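Local coordinates for protein glycoside Hydrolase (PDB 5T3B) that is a glycoside hydrolase family 50 enzyme of a human gut bacterium and probably cleaves glycosidic bonds in a polysaccharide, at residues S206-N211 with K274-Y279; S135-K140 with D452-P457. All coordinates share one frame; numbering follows the deposited sequence.

Interaction 1: S206-N211 with K274-Y279; sequences SYPGQN and KQDPAY
Pro-208 and Ala-278 are the closest backbone positions, their CA atoms 6.7 Å apart, where a tightly wound loop meets the first turn of helix 277-288. A type II turn from Tyr-207 to Gln-210, closed by Gln-210 N bonding to Tyr-207 O, overlaps a type I' turn from Pro-208 to Asn-211, closed by Asn-211 N to Pro-208 O; together they bring the Pro-208 ring and the Gly-209 amide to the helix start. Asp-276 is the main partner. With CG anti to the backbone N (chi1 -165°), its carboxylate lies between the loop and its own helix, one oxygen serving each. OD2 takes a weak bond from Gly-209 N, 3.4 Å long and bent to 145° at the hydrogen. A water accepts from Gly-209 N at 3.1 Å and also bridges to OD2, though that second leg is too short to be trusted in detail. OD1 works as the helix N-cap: Ala-278 N donates to it over 2.9 Å, on the anti side and 23° out of the carboxylate plane. The hydroxyl of Tyr-221 adds a weak bond to OD1, and its side chain also touches Pro-208 and Pro-277. Asp-276 OD2 also packs against the backbone of Pro-208, 3.3 Å from its CA, and the one apolar pair is Pro-208 CB with Ala-278 CB, 4.1 Å apart.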
loop_
_atom_site.group_PDB
_atom_site.type_symbol
_atom_site.label_atom_id
_atom_site.label_comp_id
_atom_site.label_asym_id
_atom_site.label_seq_id
_atom_site.Cartn_x
_atom_site.Cartn_y
_atom_site.Cartn_z
ATOM N N SER A 206 -10.561 8.769 25.960
ATOM C CA SER A 206 -9.745 9.690 25.190
ATOM C C SER A 206 -8.515 8.967 24.688
ATOM O O SER A 206 -8.109 7.919 25.231
ATOM C CB SER A 206 -9.252 10.821 26.090
ATOM O OG SER A 206 -10.299 11.657 26.554
ATOM N N TYR A 207 -7.885 9.552 23.674
ATOM C CA TYR A 207 -6.552 9.087 23.275
ATOM C C TYR A 207 -5.550 9.281 24.437
ATOM O O TYR A 207 -5.681 10.177 25.265
ATOM C CB TYR A 207 -6.035 9.840 22.055
ATOM C CG TYR A 207 -6.808 9.472 20.807
ATOM C CD1 TYR A 207 -6.777 8.171 20.312
ATOM C CD2 TYR A 207 -7.522 10.419 20.071
ATOM C CE1 TYR A 207 -7.404 7.829 19.132
ATOM C CE2 TYR A 207 -8.186 10.034 18.890
ATOM C CZ TYR A 207 -8.108 8.741 18.439
ATOM O OH TYR A 207 -8.729 8.313 17.289
ATOM N N PRO A 208 -4.555 8.403 24.530
ATOM C CA PRO A 208 -3.526 8.620 25.571
ATOM C C PRO A 208 -2.882 9.990 25.525
ATOM O O PRO A 208 -2.581 10.472 24.452
ATOM C CB PRO A 208 -2.462 7.552 25.235
ATOM C CG PRO A 208 -3.225 6.494 24.458
ATOM C CD PRO A 208 -4.191 7.303 23.599
ATOM N N GLY A 209 -2.765 10.623 26.698
ATOM C CA GLY A 209 -2.246 11.983 26.760
ATOM C C GLY A 209 -3.034 13.024 26.024
ATOM O O GLY A 209 -2.519 14.114 25.740
ATOM N N GLN A 210 -4.293 12.708 25.750
ATOM C CA GLN A 210 -5.150 13.544 24.887
ATOM C C GLN A 210 -4.551 13.795 23.516
ATOM O O GLN A 210 -4.933 14.756 22.855
ATOM C CB GLN A 210 -5.538 14.904 25.494
ATOM C CG GLN A 210 -6.228 14.871 26.838
ATOM C CD GLN A 210 -7.489 14.036 26.858
ATOM O OE1 GLN A 210 -8.388 14.179 26.019
ATOM N NE2 GLN A 210 -7.529 13.119 27.766
ATOM N N ASN A 211 -3.695 12.859 23.064
ATOM C CA ASN A 211 -2.914 13.043 21.913
ATOM C C ASN A 211 -3.176 11.914 20.901
ATOM O O ASN A 211 -2.733 10.789 21.101
ATOM C CB ASN A 211 -1.439 13.069 22.317
ATOM C CG ASN A 211 -0.534 13.430 21.175
ATOM O OD1 ASN A 211 -0.954 13.506 20.001
ATOM N ND2 ASN A 211 0.712 13.646 21.495
ATOM N N LYS A 274 -0.226 9.391 35.087
ATOM C CA LYS A 274 0.554 8.167 35.257
ATOM C C LYS A 274 -0.335 6.904 35.472
ATOM O O LYS A 274 0.167 5.797 35.581
ATOM C CB LYS A 274 1.601 8.325 36.356
ATOM C CG LYS A 274 2.612 9.478 36.229
ATOM C CD LYS A 274 3.235 9.665 34.854
ATOM C CE LYS A 274 4.269 10.792 34.739
ATOM N NZ LYS A 274 4.869 10.968 33.361
ATOM N N GLN A 275 -1.653 7.059 35.560
ATOM C CA GLN A 275 -2.579 5.955 35.556
ATOM C C GLN A 275 -2.896 5.481 34.090
ATOM O O GLN A 275 -3.589 4.509 33.866
ATOM C CB GLN A 275 -3.934 6.367 36.216
ATOM C CG GLN A 275 -3.817 6.864 37.632
ATOM C CD GLN A 275 -2.903 5.961 38.352
ATOM O OE1 GLN A 275 -1.798 6.352 38.827
ATOM N NE2 GLN A 275 -3.300 4.704 38.400
ATOM N N ASP A 276 -2.445 6.242 33.088
ATOM C CA ASP A 276 -2.674 5.869 31.687
ATOM C C ASP A 276 -1.994 4.520 31.412
ATOM O O ASP A 276 -0.786 4.438 31.601
ATOM C CB ASP A 276 -2.124 6.956 30.790
ATOM C CG ASP A 276 -2.621 6.866 29.349
ATOM O OD1 ASP A 276 -2.585 5.756 28.764
ATOM O OD2 ASP A 276 -3.017 7.948 28.813
ATOM N N PRO A 277 -2.742 3.499 30.904
ATOM C CA PRO A 277 -2.096 2.232 30.554
ATOM C C PRO A 277 -0.868 2.376 29.630
ATOM O O PRO A 277 0.065 1.554 29.711
ATOM C CB PRO A 277 -3.210 1.406 29.931
ATOM C CG PRO A 277 -4.442 1.930 30.689
ATOM C CD PRO A 277 -4.193 3.409 30.726
ATOM N N ALA A 278 -0.880 3.370 28.741
ATOM C CA ALA A 278 0.273 3.602 27.861
ATOM C C ALA A 278 1.508 4.036 28.645
ATOM O O ALA A 278 2.601 3.532 28.351
ATOM C CB ALA A 278 -0.063 4.636 26.792
ATOM N N TYR A 279 1.327 4.923 29.640
ATOM C CA TYR A 279 2.427 5.267 30.491
ATOM C C TYR A 279 2.905 4.030 31.265
ATOM O O TYR A 279 4.116 3.732 31.353
ATOM C CB TYR A 279 2.030 6.390 31.484
ATOM C CG TYR A 279 3.151 6.498 32.511
ATOM C CD1 TYR A 279 4.345 7.162 32.187
ATOM C CD2 TYR A 279 3.056 5.875 33.751
ATOM C CE1 TYR A 279 5.418 7.185 33.040
ATOM C CE2 TYR A 279 4.131 5.885 34.624
ATOM C CZ TYR A 279 5.304 6.555 34.272
ATOM O OH TYR A 279 6.369 6.556 35.121
HETATM O O HOH W 1 -3.559 10.289 29.627
#

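Interaction 2: S135-K140 with D452-P457; sequences SSAFGK and DYNYKP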
loop_
_atom_site.group_PDB
_atom_site.type_symbol
_atom_site.label_atom_id
_atom_site.label_comp_id
_atom_site.label_asym_id
_atom_site.label_seq_id
_atom_site.Cartn_x
_atom_site.Cartn_y
_atom_site.Cartn_z
ATOM N N SER A 135 -18.985 17.075 -9.784
ATOM C CA SER A 135 -20.264 16.375 -9.921
ATOM C C SER A 135 -20.923 16.608 -11.306
ATOM O O SER A 135 -21.640 15.719 -11.801
ATOM C CB SER A 135 -21.199 16.701 -8.767
ATOM O OG SER A 135 -21.506 18.044 -8.831
ATOM N N SER A 136 -20.716 17.780 -11.923
ATOM C CA SER A 136 -21.277 17.982 -13.256
ATOM C C SER A 136 -20.555 17.070 -14.249
ATOM O O SER A 136 -21.175 16.455 -15.135
ATOM C CB SER A 136 -21.171 19.431 -13.686
ATOM O OG SER A 136 -21.945 20.281 -12.855
ATOM N N ALA A 137 -19.243 16.973 -14.147
ATOM C CA ALA A 137 -18.507 16.061 -14.984
ATOM C C ALA A 137 -18.995 14.636 -14.762
ATOM O O ALA A 137 -19.190 13.898 -15.743
ATOM C CB ALA A 137 -16.998 16.140 -14.723
ATOM N N PHE A 138 -19.152 14.222 -13.502
ATOM C CA PHE A 138 -19.643 12.863 -13.241
ATOM C C PHE A 138 -20.916 12.599 -14.016
ATOM O O PHE A 138 -21.026 11.550 -14.644
ATOM C CB PHE A 138 -19.862 12.680 -11.757
ATOM C CG PHE A 138 -20.356 11.314 -11.415
ATOM C CD1 PHE A 138 -19.471 10.271 -11.211
ATOM C CD2 PHE A 138 -21.669 11.052 -11.404
ATOM C CE1 PHE A 138 -19.930 8.994 -10.958
ATOM C CE2 PHE A 138 -22.150 9.776 -11.156
ATOM C CZ PHE A 138 -21.263 8.737 -10.935
ATOM N N GLY A 139 -21.880 13.507 -13.938
ATOM C CA GLY A 139 -23.161 13.260 -14.552
ATOM C C GLY A 139 -23.134 13.115 -16.033
ATOM O O GLY A 139 -23.963 12.427 -16.613
ATOM N N LYS A 140 -22.210 13.779 -16.671
ATOM C CA LYS A 140 -22.044 13.697 -18.136
ATOM C C LYS A 140 -21.359 12.399 -18.544
ATOM O O LYS A 140 -21.559 11.934 -19.678
ATOM C CB LYS A 140 -21.248 14.883 -18.662
ATOM C CG LYS A 140 -21.950 16.194 -18.467
ATOM C CD LYS A 140 -21.025 17.321 -18.960
ATOM C CE LYS A 140 -21.438 18.686 -18.502
ATOM N NZ LYS A 140 -20.339 19.606 -18.836
ATOM N N ASP A 452 -8.024 13.381 -13.788
ATOM C CA ASP A 452 -8.199 14.712 -13.285
ATOM C C ASP A 452 -9.523 14.852 -12.531
ATOM O O ASP A 452 -10.309 13.915 -12.416
ATOM C CB ASP A 452 -7.969 15.732 -14.372
ATOM C CG ASP A 452 -9.093 15.928 -15.331
ATOM O OD1 ASP A 452 -10.204 15.419 -15.126
ATOM O OD2 ASP A 452 -8.825 16.688 -16.327
ATOM N N TYR A 453 -9.744 16.055 -11.973
ATOM C CA TYR A 453 -10.901 16.277 -11.119
ATOM C C TYR A 453 -12.226 16.162 -11.913
ATOM O O TYR A 453 -13.271 15.996 -11.288
ATOM C CB TYR A 453 -10.752 17.654 -10.476
ATOM C CG TYR A 453 -11.685 17.897 -9.326
ATOM C CD1 TYR A 453 -11.533 17.242 -8.137
ATOM C CD2 TYR A 453 -12.717 18.823 -9.456
ATOM C CE1 TYR A 453 -12.368 17.471 -7.045
ATOM C CE2 TYR A 453 -13.564 19.045 -8.403
ATOM C CZ TYR A 453 -13.405 18.356 -7.210
ATOM O OH TYR A 453 -14.253 18.561 -6.114
ATOM N N ASN A 454 -12.152 16.286 -13.252
ATOM C CA ASN A 454 -13.284 16.065 -14.151
ATOM C C ASN A 454 -13.379 14.667 -14.704
ATOM O O ASN A 454 -14.046 14.439 -15.707
ATOM C CB ASN A 454 -13.314 17.071 -15.287
ATOM C CG ASN A 454 -13.348 18.455 -14.786
ATOM O OD1 ASN A 454 -14.065 18.787 -13.849
ATOM N ND2 ASN A 454 -12.455 19.279 -15.367
ATOM N N TYR A 455 -12.718 13.727 -14.032
ATOM C CA TYR A 455 -12.740 12.313 -14.411
ATOM C C TYR A 455 -12.095 12.021 -15.761
ATOM O O TYR A 455 -12.371 11.004 -16.366
ATOM C CB TYR A 455 -14.145 11.716 -14.301
ATOM C CG TYR A 455 -14.799 11.738 -12.971
ATOM C CD1 TYR A 455 -14.703 10.641 -12.081
ATOM C CD2 TYR A 455 -15.546 12.840 -12.497
ATOM C CE1 TYR A 455 -15.317 10.663 -10.875
ATOM C CE2 TYR A 455 -16.154 12.892 -11.274
ATOM C CZ TYR A 455 -16.065 11.786 -10.420
ATOM O OH TYR A 455 -16.641 11.751 -9.174
ATOM N N LYS A 456 -11.179 12.878 -16.202
ATOM C CA LYS A 456 -10.451 12.601 -17.444
ATOM C C LYS A 456 -9.090 11.964 -17.182
ATOM O O LYS A 456 -8.272 12.553 -16.489
ATOM C CB LYS A 456 -10.306 13.863 -18.231
ATOM C CG LYS A 456 -11.651 14.444 -18.680
ATOM C CD LYS A 456 -12.764 13.443 -19.004
ATOM C CE LYS A 456 -13.797 14.180 -19.848
ATOM N NZ LYS A 456 -13.122 14.770 -21.034
ATOM N N PRO A 457 -8.849 10.775 -17.730
ATOM C CA PRO A 457 -7.550 10.146 -17.516
ATOM C C PRO A 457 -6.412 10.989 -18.062
ATOM O O PRO A 457 -6.508 11.616 -19.151
ATOM C CB PRO A 457 -7.654 8.845 -18.283
ATOM C CG PRO A 457 -9.141 8.540 -18.304
ATOM C CD PRO A 457 -9.753 9.889 -18.489
#
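Ala-137 and Phe-138 on helix 135-141 face a turn that Asp-452 starts and organises. Asp-452 OD1 accepts from Lys-456 N at 2.9 Å, the donor standing well above the carboxylate plane, and more weakly from Asn-454 N. Tyr-453, next along, pairs through its backbone with Asn-134, just before the helix. Asn-454 makes the closest approach: Ala-137 CB rests 3.5 Å from its carbonyl O and 3.8 Å from its CB. Tyr-455 then lays its ring against the helix, with Ala-137 CB at the ring edge and Phe-138 CB 3.7 Å from CE2. Phe-138, its CG anti to the backbone N (chi1 -180°), turns a ring edge toward the Tyr-455 face in an offset edge-to-face pair, centroids 5.7 Å apart and planes at 63°. Tyr-455 OH is held by Gly-133 N, which helps fix the ring against the helix start. Lys-456 closes the turn, its O accepting from Asp-452 N at 2.8 Å. Together with the bond from Tyr-455 N to Asp-452 O and the positive phi of Tyr-455, this is the pattern of a type I beta turn followed by a G1 beta bulge.

In the fold
Both contacts lie far from the centre of the chain, about 30 Å for interaction 1 and 26 Å for interaction 2, with about 45 Å between their own centres, and their nearest atoms are still about 26 Å apart. In sequence, both segments of interaction 1 fall between 135-140 and 452-457, which are more than 300 residues apart. Each sets a compact turn against the start of a helix, but the helices differ: 277-288 and 135-141. Interaction 1 is smaller yet largely buried, and relies on a carboxylate, a water and a proline. Interaction 2 is only partly buried and joins its segments by aromatic and methyl packing, without a direct hydrogen bond between them.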